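Local coordinates for protein quinoline 2-oxidoreductase large subunit (Pseudomonas putida, PDB 1T3Q) that carries the molybdenum–pterin cytosine dinucleotide cofactor of a molybdenum hydroxylase and probably catalyses the oxidation of quinoline at carbon 2, at residues 174-179 with 312-317; 302-307 with 384-389; 345-350 with 462-467. All blocks are in the same frame, centred on the assembly; numbering follows the deposited sequence.

Contact 1 of 3, residues 174-179 with 312-317; sequences DELAPI and FLALEN
Leu-176 and Ile-179 close over Ala-314 where the start of a short helix, 177-182, is laid on the side-chain side of a classic beta bulge. The bulge is defined by pairing: Leu-313 and Ala-314 both face Ala-305 of the antiparallel strand 298-306. The contact thus joins a helix start to a mixed sheet within a molybdopterin cofactor-binding region, and it is plain apolar packing.

Leu-176 gives up the most surface. Its two methyls divide the work along strand 312-317: CD1 lies 3.6 Å from Glu-316 CB, and the same methyl is 3.6 Å from the backbone Leu-315 O. The other branch, CD2, turns to Ala-314 CB at 3.9 Å. The Leu-176 and Glu-316 side chains run past each other in opposite senses, in keeping with Glu-316 touching through CB alone among its side-chain atoms while its extended chain carries the carboxylate onward to a long, weak ion pair with Arg-188.

Three residues on, inside the helix, Ile-179 meets the bulge with its CG2 branch, placed anti to the backbone N (CG1 at chi1 -64°). CG2 sits 3.8 Å from Ala-314 CB and 4.0 Å from Leu-313 CB, so it spans both residues of the bulge. Ile-179 CD1 reaches Ala-314 CB as well, at 4.0 Å. The single methyl of Ala-314 is therefore touched by both large side chains; consistent with its small size, Leu-176 CA and Ala-314 CA are 6.9 Å apart, the nearest CA pair of the two segments. Ala-352 of strand 352-360 also touches both Leu-176 and Ile-179.

The helix start has its own polar closure: Ala-177 N gives a moderately bent capping bond (N-H...O 151°) to Glu-175 OE1 at 3.2 Å, meeting the oxygen on its anti side, 18° out of the carboxylate plane.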
ATOM      1  N   ASP B 174      52.676  22.101 -10.298  1.00 27.47           N
ATOM      2  CA  ASP B 174      53.722  22.685 -11.135  1.00 28.00           C
ATOM      3  C   ASP B 174      54.184  24.009 -10.527  1.00 28.38           C
ATOM      4  O   ASP B 174      53.425  24.675  -9.821  1.00 28.32           O
ATOM      5  CB  ASP B 174      53.194  22.928 -12.552  1.00 26.91           C
ATOM      6  CG  ASP B 174      52.874  21.640 -13.285  1.00 28.13           C
ATOM      7  OD1 ASP B 174      52.046  21.678 -14.220  1.00 24.63           O
ATOM      8  OD2 ASP B 174      53.457  20.589 -12.931  1.00 28.48           O
ATOM      9  N   GLU B 175      55.432  24.378 -10.796  1.00 28.05           N
ATOM     10  CA  GLU B 175      55.996  25.630 -10.298  1.00 28.73           C
ATOM     11  C   GLU B 175      55.491  26.735 -11.221  1.00 27.45           C
ATOM     12  O   GLU B 175      55.869  26.792 -12.391  1.00 27.51           O
ATOM     13  CB  GLU B 175      57.526  25.560 -10.332  1.00 31.57           C
ATOM     14  CG  GLU B 175      58.241  26.818  -9.855  1.00 36.33           C
ATOM     15  CD  GLU B 175      57.728  27.308  -8.514  1.00 40.25           C
ATOM     16  OE1 GLU B 175      56.732  28.067  -8.490  1.00 39.67           O
ATOM     17  OE2 GLU B 175      58.317  26.922  -7.480  1.00 43.20           O
ATOM     18  N   LEU B 176      54.641  27.616 -10.698  1.00 24.88           N
ATOM     19  CA  LEU B 176      54.066  28.676 -11.520  1.00 24.44           C
ATOM     20  C   LEU B 176      54.577  30.093 -11.283  1.00 24.08           C
ATOM     21  O   LEU B 176      54.369  30.968 -12.124  1.00 23.91           O
ATOM     22  CB  LEU B 176      52.540  28.669 -11.373  1.00 22.95           C
ATOM     23  CG  LEU B 176      51.813  27.336 -11.558  1.00 23.07           C
ATOM     24  CD1 LEU B 176      50.305  27.586 -11.520  1.00 22.02           C
ATOM     25  CD2 LEU B 176      52.212  26.685 -12.881  1.00 22.69           C
ATOM     26  N   ALA B 177      55.229  30.331 -10.148  1.00 24.81           N
ATOM     27  CA  ALA B 177      55.732  31.669  -9.841  1.00 25.43           C
ATOM     28  C   ALA B 177      56.478  32.300 -11.016  1.00 26.45           C
ATOM     29  O   ALA B 177      56.178  33.426 -11.421  1.00 26.71           O
ATOM     30  CB  ALA B 177      56.631  31.627  -8.602  1.00 26.51           C
ATOM     31  N   PRO B 178      57.465  31.589 -11.582  1.00 26.30           N
ATOM     32  CA  PRO B 178      58.185  32.184 -12.711  1.00 25.65           C
ATOM     33  C   PRO B 178      57.298  32.442 -13.930  1.00 24.06           C
ATOM     34  O   PRO B 178      57.550  33.369 -14.695  1.00 23.29           O
ATOM     35  CB  PRO B 178      59.300  31.174 -12.984  1.00 27.31           C
ATOM     36  CG  PRO B 178      58.725  29.879 -12.489  1.00 30.30           C
ATOM     37  CD  PRO B 178      58.036  30.284 -11.216  1.00 27.09           C
ATOM     38  N   ILE B 179      56.260  31.635 -14.114  1.00 23.26           N
ATOM     39  CA  ILE B 179      55.371  31.843 -15.252  1.00 23.02           C
ATOM     40  C   ILE B 179      54.569  33.132 -15.054  1.00 24.10           C
ATOM     41  O   ILE B 179      54.480  33.961 -15.960  1.00 24.87           O
ATOM     42  CB  ILE B 179      54.410  30.643 -15.451  1.00 22.05           C
ATOM     43  CG1 ILE B 179      55.219  29.393 -15.804  1.00 19.68           C
ATOM     44  CG2 ILE B 179      53.403  30.958 -16.557  1.00 22.56           C
ATOM     45  CD1 ILE B 179      54.393  28.120 -15.987  1.00 19.31           C
ATOM     46  N   PHE B 312      46.633  30.342 -22.883  1.00 23.08           N
ATOM     47  CA  PHE B 312      46.831  30.092 -21.460  1.00 22.44           C
ATOM     48  C   PHE B 312      48.142  29.371 -21.191  1.00 22.45           C
ATOM     49  O   PHE B 312      48.403  28.307 -21.749  1.00 22.65           O
ATOM     50  CB  PHE B 312      45.678  29.261 -20.887  1.00 22.02           C
ATOM     51  CG  PHE B 312      44.318  29.855 -21.123  1.00 22.25           C
ATOM     52  CD1 PHE B 312      44.153  31.231 -21.254  1.00 21.93           C
ATOM     53  CD2 PHE B 312      43.196  29.035 -21.192  1.00 23.59           C
ATOM     54  CE1 PHE B 312      42.885  31.784 -21.451  1.00 24.28           C
ATOM     55  CE2 PHE B 312      41.921  29.575 -21.390  1.00 23.46           C
ATOM     56  CZ  PHE B 312      41.767  30.952 -21.519  1.00 23.24           C
ATOM     57  N   LEU B 313      48.958  29.948 -20.317  1.00 21.93           N
ATOM     58  CA  LEU B 313      50.249  29.363 -19.974  1.00 20.69           C
ATOM     59  C   LEU B 313      50.205  28.619 -18.647  1.00 21.30           C
ATOM     60  O   LEU B 313      50.969  27.671 -18.429  1.00 20.15           O
ATOM     61  CB  LEU B 313      51.310  30.459 -19.897  1.00 20.63           C
ATOM     62  CG  LEU B 313      51.518  31.278 -21.169  1.00 21.38           C
ATOM     63  CD1 LEU B 313      52.578  32.347 -20.912  1.00 20.74           C
ATOM     64  CD2 LEU B 313      51.936  30.357 -22.314  1.00 21.48           C
ATOM     65  N   ALA B 314      49.315  29.044 -17.759  1.00 18.18           N
ATOM     66  CA  ALA B 314      49.210  28.407 -16.455  1.00 19.13           C
ATOM     67  C   ALA B 314      47.954  28.803 -15.704  1.00 19.80           C
ATOM     68  O   ALA B 314      47.422  29.898 -15.882  1.00 19.88           O
ATOM     69  CB  ALA B 314      50.432  28.754 -15.613  1.00 18.44           C
ATOM     70  N   LEU B 315      47.487  27.894 -14.860  1.00 19.34           N
ATOM     71  CA  LEU B 315      46.319  28.153 -14.036  1.00 19.76           C
ATOM     72  C   LEU B 315      46.623  27.685 -12.624  1.00 19.75           C
ATOM     73  O   LEU B 315      47.004  26.534 -12.394  1.00 18.97           O
ATOM     74  CB  LEU B 315      45.087  27.426 -14.576  1.00 18.36           C
ATOM     75  CG  LEU B 315      43.791  27.677 -13.787  1.00 22.79           C
ATOM     76  CD1 LEU B 315      42.589  27.366 -14.654  1.00 23.12           C
ATOM     77  CD2 LEU B 315      43.770  26.824 -12.527  1.00 22.16           C
ATOM     78  N   GLU B 316      46.452  28.589 -11.675  1.00 20.67           N
ATOM     79  CA  GLU B 316      46.687  28.275 -10.276  1.00 21.30           C
ATOM     80  C   GLU B 316      45.369  28.430  -9.527  1.00 20.44           C
ATOM     81  O   GLU B 316      44.622  29.375  -9.777  1.00 20.08           O
ATOM     82  CB  GLU B 316      47.731  29.235  -9.715  1.00 23.86           C
ATOM     83  CG  GLU B 316      48.024  29.075  -8.243  1.00 31.39           C
ATOM     84  CD  GLU B 316      49.258  29.854  -7.826  1.00 37.03           C
ATOM     85  OE1 GLU B 316      49.347  31.055  -8.170  1.00 39.61           O
ATOM     86  OE2 GLU B 316      50.135  29.266  -7.156  1.00 40.69           O
ATOM     87  N   ASN B 317      45.069  27.498  -8.626  1.00 20.14           N
ATOM     88  CA  ASN B 317      43.835  27.599  -7.855  1.00 21.76           C
ATOM     89  C   ASN B 317      43.924  26.965  -6.482  1.00 21.02           C
ATOM     90  O   ASN B 317      44.228  25.782  -6.345  1.00 23.75           O
ATOM     91  CB  ASN B 317      42.658  26.965  -8.602  1.00 19.46           C
ATOM     92  CG  ASN B 317      41.312  27.278  -7.941  1.00 20.33           C
ATOM     93  OD1 ASN B 317      40.487  26.390  -7.727  1.00 23.13           O
ATOM     94  ND2 ASN B 317      41.090  28.547  -7.626  1.00 16.44           N
TER

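Contact 2 of 3, residues 302-307 with 384-389; sequences MGLAFD and TLIDRA
Met-302, Leu-304 and Phe-306, every second residue of one strand, point into helix 375-393 in a helix-on-sheet layer, the helix lying against one face of the mixed sheet. The segment axes pass 9.3 Å apart and run 36° from parallel, so strand and helix head roughly the same way and the three side chains meet successive parts of the helix.

Leu-385 is the main bump. Its CD1 methyl lies against the CB-CG-SD run of Met-302, 3.7 Å from Met-302 CG. Met-302 is extended through chi1 and chi2, which sets these three atoms alongside the methyl; the bend at chi3 turns only CE away. Leu-304 reaches over the helix with CD2, crossing Ile-386 at an angle, 4.1 Å from Ile-386 CG1. Beyond it the helix presents a hollow, since Ala-389 has only a methyl to offer, and the Phe-306 ring occupies it. With CG between the backbone N and carbonyl carbon (chi1 50°), the ring lays one face on the helix.

Gln-392 and Leu-393 of the helix also touch Phe-306, while Phe-191 of strand 185-193 backs Leu-385. The CH-pi contact is well formed: Ala-389 CB stands 3.9 Å from the Phe-306 ring centroid, 25° off the normal, displaced toward the CE2-CZ side and 3.6 Å from CE2.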
ATOM      1  N   MET B 302      42.141  32.085  -7.563  1.00 20.26           N
ATOM      2  CA  MET B 302      42.595  31.647  -8.869  1.00 20.36           C
ATOM      3  C   MET B 302      43.450  32.658  -9.611  1.00 20.93           C
ATOM      4  O   MET B 302      43.265  33.868  -9.487  1.00 22.40           O
ATOM      5  CB  MET B 302      41.377  31.280  -9.720  1.00 21.25           C
ATOM      6  CG  MET B 302      41.699  30.559 -11.017  1.00 23.01           C
ATOM      7  SD  MET B 302      40.197  30.147 -11.936  1.00 21.72           S
ATOM      8  CE  MET B 302      39.633  28.721 -11.057  1.00 21.11           C
ATOM      9  N   GLY B 303      44.395  32.137 -10.387  1.00 21.38           N
ATOM     10  CA  GLY B 303      45.276  32.982 -11.169  1.00 20.04           C
ATOM     11  C   GLY B 303      45.447  32.346 -12.532  1.00 19.42           C
ATOM     12  O   GLY B 303      45.573  31.129 -12.639  1.00 20.71           O
ATOM     13  N   LEU B 304      45.430  33.165 -13.577  1.00 20.43           N
ATOM     14  CA  LEU B 304      45.590  32.679 -14.940  1.00 20.25           C
ATOM     15  C   LEU B 304      46.676  33.486 -15.634  1.00 19.44           C
ATOM     16  O   LEU B 304      46.639  34.713 -15.646  1.00 20.42           O
ATOM     17  CB  LEU B 304      44.272  32.818 -15.708  1.00 21.22           C
ATOM     18  CG  LEU B 304      44.240  32.391 -17.180  1.00 22.98           C
ATOM     19  CD1 LEU B 304      44.474  30.891 -17.293  1.00 22.72           C
ATOM     20  CD2 LEU B 304      42.879  32.753 -17.779  1.00 24.99           C
ATOM     21  N   ALA B 305      47.657  32.791 -16.191  1.00 20.72           N
ATOM     22  CA  ALA B 305      48.751  33.442 -16.901  1.00 20.56           C
ATOM     23  C   ALA B 305      48.538  33.157 -18.383  1.00 20.43           C
ATOM     24  O   ALA B 305      48.113  32.064 -18.743  1.00 20.85           O
ATOM     25  CB  ALA B 305      50.089  32.876 -16.439  1.00 21.69           C
ATOM     26  N   PHE B 306      48.825  34.133 -19.237  1.00 20.93           N
ATOM     27  CA  PHE B 306      48.633  33.951 -20.669  1.00 21.69           C
ATOM     28  C   PHE B 306      49.620  34.763 -21.498  1.00 21.39           C
ATOM     29  O   PHE B 306      50.196  35.734 -21.015  1.00 21.62           O
ATOM     30  CB  PHE B 306      47.189  34.312 -21.041  1.00 21.07           C
ATOM     31  CG  PHE B 306      46.737  35.648 -20.512  1.00 20.40           C
ATOM     32  CD1 PHE B 306      46.866  36.798 -21.280  1.00 20.31           C
ATOM     33  CD2 PHE B 306      46.183  35.753 -19.237  1.00 20.54           C
ATOM     34  CE1 PHE B 306      46.446  38.038 -20.788  1.00 20.89           C
ATOM     35  CE2 PHE B 306      45.763  36.982 -18.738  1.00 21.53           C
ATOM     36  CZ  PHE B 306      45.893  38.128 -19.514  1.00 19.89           C
ATOM     37  N   ASP B 307      49.818  34.364 -22.750  1.00 22.88           N
ATOM     38  CA  ASP B 307      50.747  35.082 -23.607  1.00 25.02           C
ATOM     39  C   ASP B 307      50.053  36.207 -24.375  1.00 25.80           C
ATOM     40  O   ASP B 307      48.844  36.414 -24.235  1.00 25.33           O
ATOM     41  CB  ASP B 307      51.471  34.108 -24.556  1.00 25.56           C
ATOM     42  CG  ASP B 307      50.581  33.564 -25.664  1.00 27.83           C
ATOM     43  OD1 ASP B 307      51.022  32.609 -26.345  1.00 27.29           O
ATOM     44  OD2 ASP B 307      49.466  34.081 -25.880  1.00 27.26           O
ATOM     45  N   THR B 384      35.165  33.878 -15.551  1.00 17.25           N
ATOM     46  CA  THR B 384      35.223  35.307 -15.274  1.00 19.10           C
ATOM     47  C   THR B 384      36.626  35.845 -15.559  1.00 19.46           C
ATOM     48  O   THR B 384      36.783  36.937 -16.099  1.00 19.61           O
ATOM     49  CB  THR B 384      34.831  35.608 -13.806  1.00 21.91           C
ATOM     50  OG1 THR B 384      33.440  35.315 -13.618  1.00 22.37           O
ATOM     51  CG2 THR B 384      35.076  37.074 -13.468  1.00 22.26           C
ATOM     52  N   LEU B 385      37.646  35.074 -15.198  1.00 18.69           N
ATOM     53  CA  LEU B 385      39.025  35.491 -15.441  1.00 18.47           C
ATOM     54  C   LEU B 385      39.346  35.432 -16.932  1.00 17.60           C
ATOM     55  O   LEU B 385      40.095  36.259 -17.447  1.00 18.45           O
ATOM     56  CB  LEU B 385      39.995  34.599 -14.663  1.00 17.16           C
ATOM     57  CG  LEU B 385      39.973  34.780 -13.143  1.00 18.49           C
ATOM     58  CD1 LEU B 385      40.978  33.829 -12.493  1.00 19.90           C
ATOM     59  CD2 LEU B 385      40.317  36.219 -12.797  1.00 18.68           C
ATOM     60  N   ILE B 386      38.774  34.453 -17.624  1.00 18.56           N
ATOM     61  CA  ILE B 386      38.995  34.315 -19.059  1.00 18.96           C
ATOM     62  C   ILE B 386      38.443  35.546 -19.784  1.00 20.99           C
ATOM     63  O   ILE B 386      39.083  36.079 -20.697  1.00 21.47           O
ATOM     64  CB  ILE B 386      38.328  33.029 -19.595  1.00 19.73           C
ATOM     65  CG1 ILE B 386      39.117  31.809 -19.102  1.00 18.64           C
ATOM     66  CG2 ILE B 386      38.246  33.068 -21.117  1.00 20.17           C
ATOM     67  CD1 ILE B 386      38.543  30.468 -19.530  1.00 18.14           C
ATOM     68  N   ASP B 387      37.260  36.000 -19.374  1.00 19.80           N
ATOM     69  CA  ASP B 387      36.649  37.183 -19.975  1.00 20.17           C
ATOM     70  C   ASP B 387      37.494  38.414 -19.675  1.00 20.01           C
ATOM     71  O   ASP B 387      37.627  39.308 -20.511  1.00 21.12           O
ATOM     72  CB  ASP B 387      35.233  37.417 -19.424  1.00 20.92           C
ATOM     73  CG  ASP B 387      34.159  36.662 -20.197  1.00 26.34           C
ATOM     74  OD1 ASP B 387      32.958  36.935 -19.960  1.00 29.34           O
ATOM     75  OD2 ASP B 387      34.497  35.803 -21.035  1.00 27.00           O
ATOM     76  N   ARG B 388      38.052  38.466 -18.470  1.00 19.46           N
ATOM     77  CA  ARG B 388      38.880  39.593 -18.062  1.00 20.72           C
ATOM     78  C   ARG B 388      40.165  39.621 -18.884  1.00 21.11           C
ATOM     79  O   ARG B 388      40.649  40.688 -19.260  1.00 21.42           O
ATOM     80  CB  ARG B 388      39.231  39.488 -16.578  1.00 20.03           C
ATOM     81  CG  ARG B 388      39.911  40.723 -16.014  1.00 19.25           C
ATOM     82  CD  ARG B 388      40.237  40.539 -14.543  1.00 21.49           C
ATOM     83  NE  ARG B 388      39.039  40.259 -13.752  1.00 18.11           N
ATOM     84  CZ  ARG B 388      39.059  39.832 -12.495  1.00 21.31           C
ATOM     85  NH1 ARG B 388      37.922  39.603 -11.854  1.00 19.90           N
ATOM     86  NH2 ARG B 388      40.217  39.623 -11.878  1.00 19.15           N
ATOM     87  N   ALA B 389      40.717  38.443 -19.148  1.00 20.52           N
ATOM     88  CA  ALA B 389      41.940  38.336 -19.935  1.00 21.07           C
ATOM     89  C   ALA B 389      41.653  38.814 -21.351  1.00 20.94           C
ATOM     90  O   ALA B 389      42.458  39.516 -21.954  1.00 20.71           O
ATOM     91  CB  ALA B 389      42.425  36.889 -19.958  1.00 21.88           C
TER

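Contact 3 of 3, residues 345-350 with 462-467; sequences LGVYKV and VFNEVT. Unlike the reference sequence in segment 462-467: Glu-465 (reference Asp), Val-466 (reference Cys).
Val-347 packs its two methyls against neighbouring parts of strand 462-467: CG1 faces Val-462 CG1 at 4.1 Å, while CG2 lies 3.9 Å from Asn-464 CB. A water bridges the seam, accepting from Val-347 N at 2.9 Å and donating to Val-462 O at 2.8 Å. Tyr-348 OH rests 3.8 Å from Val-462 CB. With CG between its backbone N and carbonyl carbon (chi1 78°), Asn-464 brings ND2 to 3.5 Å from Gly-346 O, a contact and not a bond.

A type II' beta turn shapes the loop. Gly-346 has phi 50° and psi -121°, and Tyr-348 N closes on Leu-345 O at 3.0 Å. Val-347 CG1 also covers the centre of one face of the Tyr-348 ring.

The second shell is polar. Glu-383 binds Tyr-348 OH through OE1 and Val-462 N through OE2, gripping both segments with one carboxylate. Val-462 O also accepts from Gln-379 NE2, and Asn-464 ND2 is held by Gln-419 OE1.

The seam joins the two molybdopterin cofactor-binding regions: helix 375-393 supplies Gln-379 and Glu-383, while strand 462-467 pairs with strand 636-649 and lays against helix 744-761 the Phe-463 side chain, itself about 10 Å from the bound pterin cytosine dinucleotide.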
ATOM      1  N   LEU B 345      40.171  22.650 -15.245  1.00 18.63           N
ATOM      2  CA  LEU B 345      40.634  23.088 -16.561  1.00 20.44           C
ATOM      3  C   LEU B 345      39.496  23.092 -17.565  1.00 20.78           C
ATOM      4  O   LEU B 345      39.607  23.660 -18.654  1.00 20.01           O
ATOM      5  CB  LEU B 345      41.754  22.181 -17.075  1.00 20.61           C
ATOM      6  CG  LEU B 345      43.004  22.152 -16.196  1.00 21.30           C
ATOM      7  CD1 LEU B 345      44.062  21.264 -16.836  1.00 21.38           C
ATOM      8  CD2 LEU B 345      43.524  23.566 -16.020  1.00 20.73           C
ATOM      9  N   GLY B 346      38.404  22.443 -17.188  1.00 21.81           N
ATOM     10  CA  GLY B 346      37.253  22.375 -18.058  1.00 22.13           C
ATOM     11  C   GLY B 346      37.558  21.946 -19.482  1.00 21.67           C
ATOM     12  O   GLY B 346      38.120  20.883 -19.737  1.00 20.25           O
ATOM     13  N   VAL B 347      37.205  22.820 -20.410  1.00 21.71           N
ATOM     14  CA  VAL B 347      37.340  22.580 -21.837  1.00 22.55           C
ATOM     15  C   VAL B 347      38.647  23.084 -22.470  1.00 22.38           C
ATOM     16  O   VAL B 347      38.864  22.929 -23.678  1.00 20.67           O
ATOM     17  CB  VAL B 347      36.113  23.247 -22.516  1.00 25.76           C
ATOM     18  CG1 VAL B 347      36.528  24.374 -23.422  1.00 25.82           C
ATOM     19  CG2 VAL B 347      35.285  22.219 -23.201  1.00 27.46           C
ATOM     20  N   TYR B 348      39.532  23.639 -21.648  1.00 20.24           N
ATOM     21  CA  TYR B 348      40.755  24.249 -22.147  1.00 20.84           C
ATOM     22  C   TYR B 348      42.069  23.503 -21.995  1.00 21.07           C
ATOM     23  O   TYR B 348      42.214  22.624 -21.151  1.00 21.58           O
ATOM     24  CB  TYR B 348      40.896  25.625 -21.500  1.00 19.56           C
ATOM     25  CG  TYR B 348      39.609  26.424 -21.512  1.00 20.37           C
ATOM     26  CD1 TYR B 348      39.225  27.151 -22.636  1.00 20.45           C
ATOM     27  CD2 TYR B 348      38.762  26.427 -20.402  1.00 20.03           C
ATOM     28  CE1 TYR B 348      38.024  27.868 -22.655  1.00 20.31           C
ATOM     29  CE2 TYR B 348      37.564  27.135 -20.410  1.00 18.88           C
ATOM     30  CZ  TYR B 348      37.202  27.853 -21.536  1.00 19.90           C
ATOM     31  OH  TYR B 348      36.015  28.553 -21.540  1.00 19.67           O
ATOM     32  N   LYS B 349      43.028  23.888 -22.829  1.00 21.80           N
ATOM     33  CA  LYS B 349      44.361  23.313 -22.805  1.00 22.45           C
ATOM     34  C   LYS B 349      45.258  24.266 -22.012  1.00 21.77           C
ATOM     35  O   LYS B 349      45.546  25.378 -22.449  1.00 22.78           O
ATOM     36  CB  LYS B 349      44.882  23.133 -24.237  1.00 22.65           C
ATOM     37  CG  LYS B 349      44.086  22.107 -25.042  1.00 23.37           C
ATOM     38  CD  LYS B 349      44.687  21.826 -26.418  1.00 24.23           C
ATOM     39  CE  LYS B 349      44.508  22.989 -27.376  1.00 25.10           C
ATOM     40  NZ  LYS B 349      45.030  22.662 -28.738  1.00 25.45           N
ATOM     41  N   VAL B 350      45.668  23.827 -20.826  1.00 22.47           N
ATOM     42  CA  VAL B 350      46.529  24.615 -19.947  1.00 22.61           C
ATOM     43  C   VAL B 350      47.672  23.684 -19.553  1.00 22.70           C
ATOM     44  O   VAL B 350      47.485  22.763 -18.761  1.00 23.50           O
ATOM     45  CB  VAL B 350      45.769  25.066 -18.673  1.00 23.43           C
ATOM     46  CG1 VAL B 350      46.638  26.010 -17.857  1.00 22.85           C
ATOM     47  CG2 VAL B 350      44.457  25.745 -19.061  1.00 22.88           C
ATOM     48  N   VAL B 462      31.652  28.579 -21.176  1.00 19.45           N
ATOM     49  CA  VAL B 462      31.720  27.366 -21.980  1.00 17.65           C
ATOM     50  C   VAL B 462      32.135  26.246 -21.035  1.00 18.15           C
ATOM     51  O   VAL B 462      33.057  26.414 -20.234  1.00 18.85           O
ATOM     52  CB  VAL B 462      32.750  27.515 -23.116  1.00 19.53           C
ATOM     53  CG1 VAL B 462      32.844  26.219 -23.908  1.00 19.50           C
ATOM     54  CG2 VAL B 462      32.339  28.675 -24.029  1.00 17.49           C
ATOM     55  N   PHE B 463      31.464  25.104 -21.127  1.00 18.55           N
ATOM     56  CA  PHE B 463      31.764  24.000 -20.225  1.00 19.48           C
ATOM     57  C   PHE B 463      31.716  22.612 -20.846  1.00 19.56           C
ATOM     58  O   PHE B 463      31.275  22.417 -21.980  1.00 19.04           O
ATOM     59  CB  PHE B 463      30.754  23.993 -19.069  1.00 18.35           C
ATOM     60  CG  PHE B 463      29.394  23.471 -19.468  1.00 19.78           C
ATOM     61  CD1 PHE B 463      28.500  24.277 -20.169  1.00 19.47           C
ATOM     62  CD2 PHE B 463      29.049  22.142 -19.231  1.00 19.14           C
ATOM     63  CE1 PHE B 463      27.289  23.766 -20.636  1.00 17.99           C
ATOM     64  CE2 PHE B 463      27.842  21.621 -19.694  1.00 20.16           C
ATOM     65  CZ  PHE B 463      26.959  22.438 -20.402  1.00 18.57           C
ATOM     66  N   ASN B 464      32.189  21.648 -20.061  1.00 18.51           N
ATOM     67  CA  ASN B 464      32.118  20.239 -20.401  1.00 19.26           C
ATOM     68  C   ASN B 464      31.678  19.701 -19.038  1.00 19.53           C
ATOM     69  O   ASN B 464      31.795  20.411 -18.036  1.00 19.14           O
ATOM     70  CB  ASN B 464      33.468  19.685 -20.905  1.00 19.46           C
ATOM     71  CG  ASN B 464      34.463  19.398 -19.803  1.00 23.11           C
ATOM     72  OD1 ASN B 464      34.355  19.906 -18.690  1.00 24.50           O
ATOM     73  ND2 ASN B 464      35.464  18.585 -20.125  1.00 21.28           N
ATOM     74  N   GLU B 465      31.148  18.486 -18.989  1.00 18.72           N
ATOM     75  CA  GLU B 465      30.635  17.953 -17.735  1.00 20.69           C
ATOM     76  C   GLU B 465      30.676  16.431 -17.701  1.00 18.71           C
ATOM     77  O   GLU B 465      30.365  15.778 -18.698  1.00 16.86           O
ATOM     78  CB  GLU B 465      29.183  18.440 -17.573  1.00 20.55           C
ATOM     79  CG  GLU B 465      28.331  17.707 -16.552  1.00 24.50           C
ATOM     80  CD  GLU B 465      26.841  18.047 -16.681  1.00 25.82           C
ATOM     81  OE1 GLU B 465      26.060  17.639 -15.799  1.00 27.89           O
ATOM     82  OE2 GLU B 465      26.447  18.708 -17.668  1.00 26.28           O
ATOM     83  N   VAL B 466      31.057  15.863 -16.560  1.00 18.68           N
ATOM     84  CA  VAL B 466      31.076  14.410 -16.442  1.00 18.24           C
ATOM     85  C   VAL B 466      29.649  13.955 -16.154  1.00 20.22           C
ATOM     86  O   VAL B 466      29.008  14.451 -15.224  1.00 20.61           O
ATOM     87  CB  VAL B 466      32.019  13.933 -15.301  1.00 19.68           C
ATOM     88  CG1 VAL B 466      33.462  14.305 -15.639  1.00 19.41           C
ATOM     89  CG2 VAL B 466      31.605  14.543 -13.973  1.00 19.32           C
ATOM     90  N   THR B 467      29.142  13.028 -16.968  1.00 20.47           N
ATOM     91  CA  THR B 467      27.784  12.513 -16.790  1.00 20.89           C
ATOM     92  C   THR B 467      27.799  10.990 -16.720  1.00 21.85           C
ATOM     93  O   THR B 467      28.852  10.370 -16.883  1.00 21.89           O
ATOM     94  CB  THR B 467      26.850  12.950 -17.948  1.00 21.43           C
ATOM     95  OG1 THR B 467      27.227  12.283 -19.159  1.00 21.85           O
ATOM     96  CG2 THR B 467      26.937  14.446 -18.161  1.00 20.03           C
TER
HETATM   97  O   HOH W   1      35.197  24.775 -19.529  1.00 19.14           O

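From the N terminus, 174-179 opens first, and 302-307 follows before 312-317 closes contact 1 across 132 intervening residues. Contact 2 therefore crosses contact 1: its loop runs on to helix 375-393. Contact 3 opens at 345-350, inside that loop, and closes only at 462-467, so contacts 2 and 3 also cross, whereas contacts 1 and 3 follow in series. Contacts 1 and 2 share a sheet, with Glu-316 O 2.8 Å from Gly-303 N, a probable hydrogen bond. Contacts 2 and 3 meet where Ile-386 CD1 lies 3.6 Å from Tyr-348 CZ. Phe-312 packs on Val-350 and Tyr-348, joining contact 1 to contact 3; together the three tie strands 298-306 and 312-322, helix 375-393 and strand 454-467.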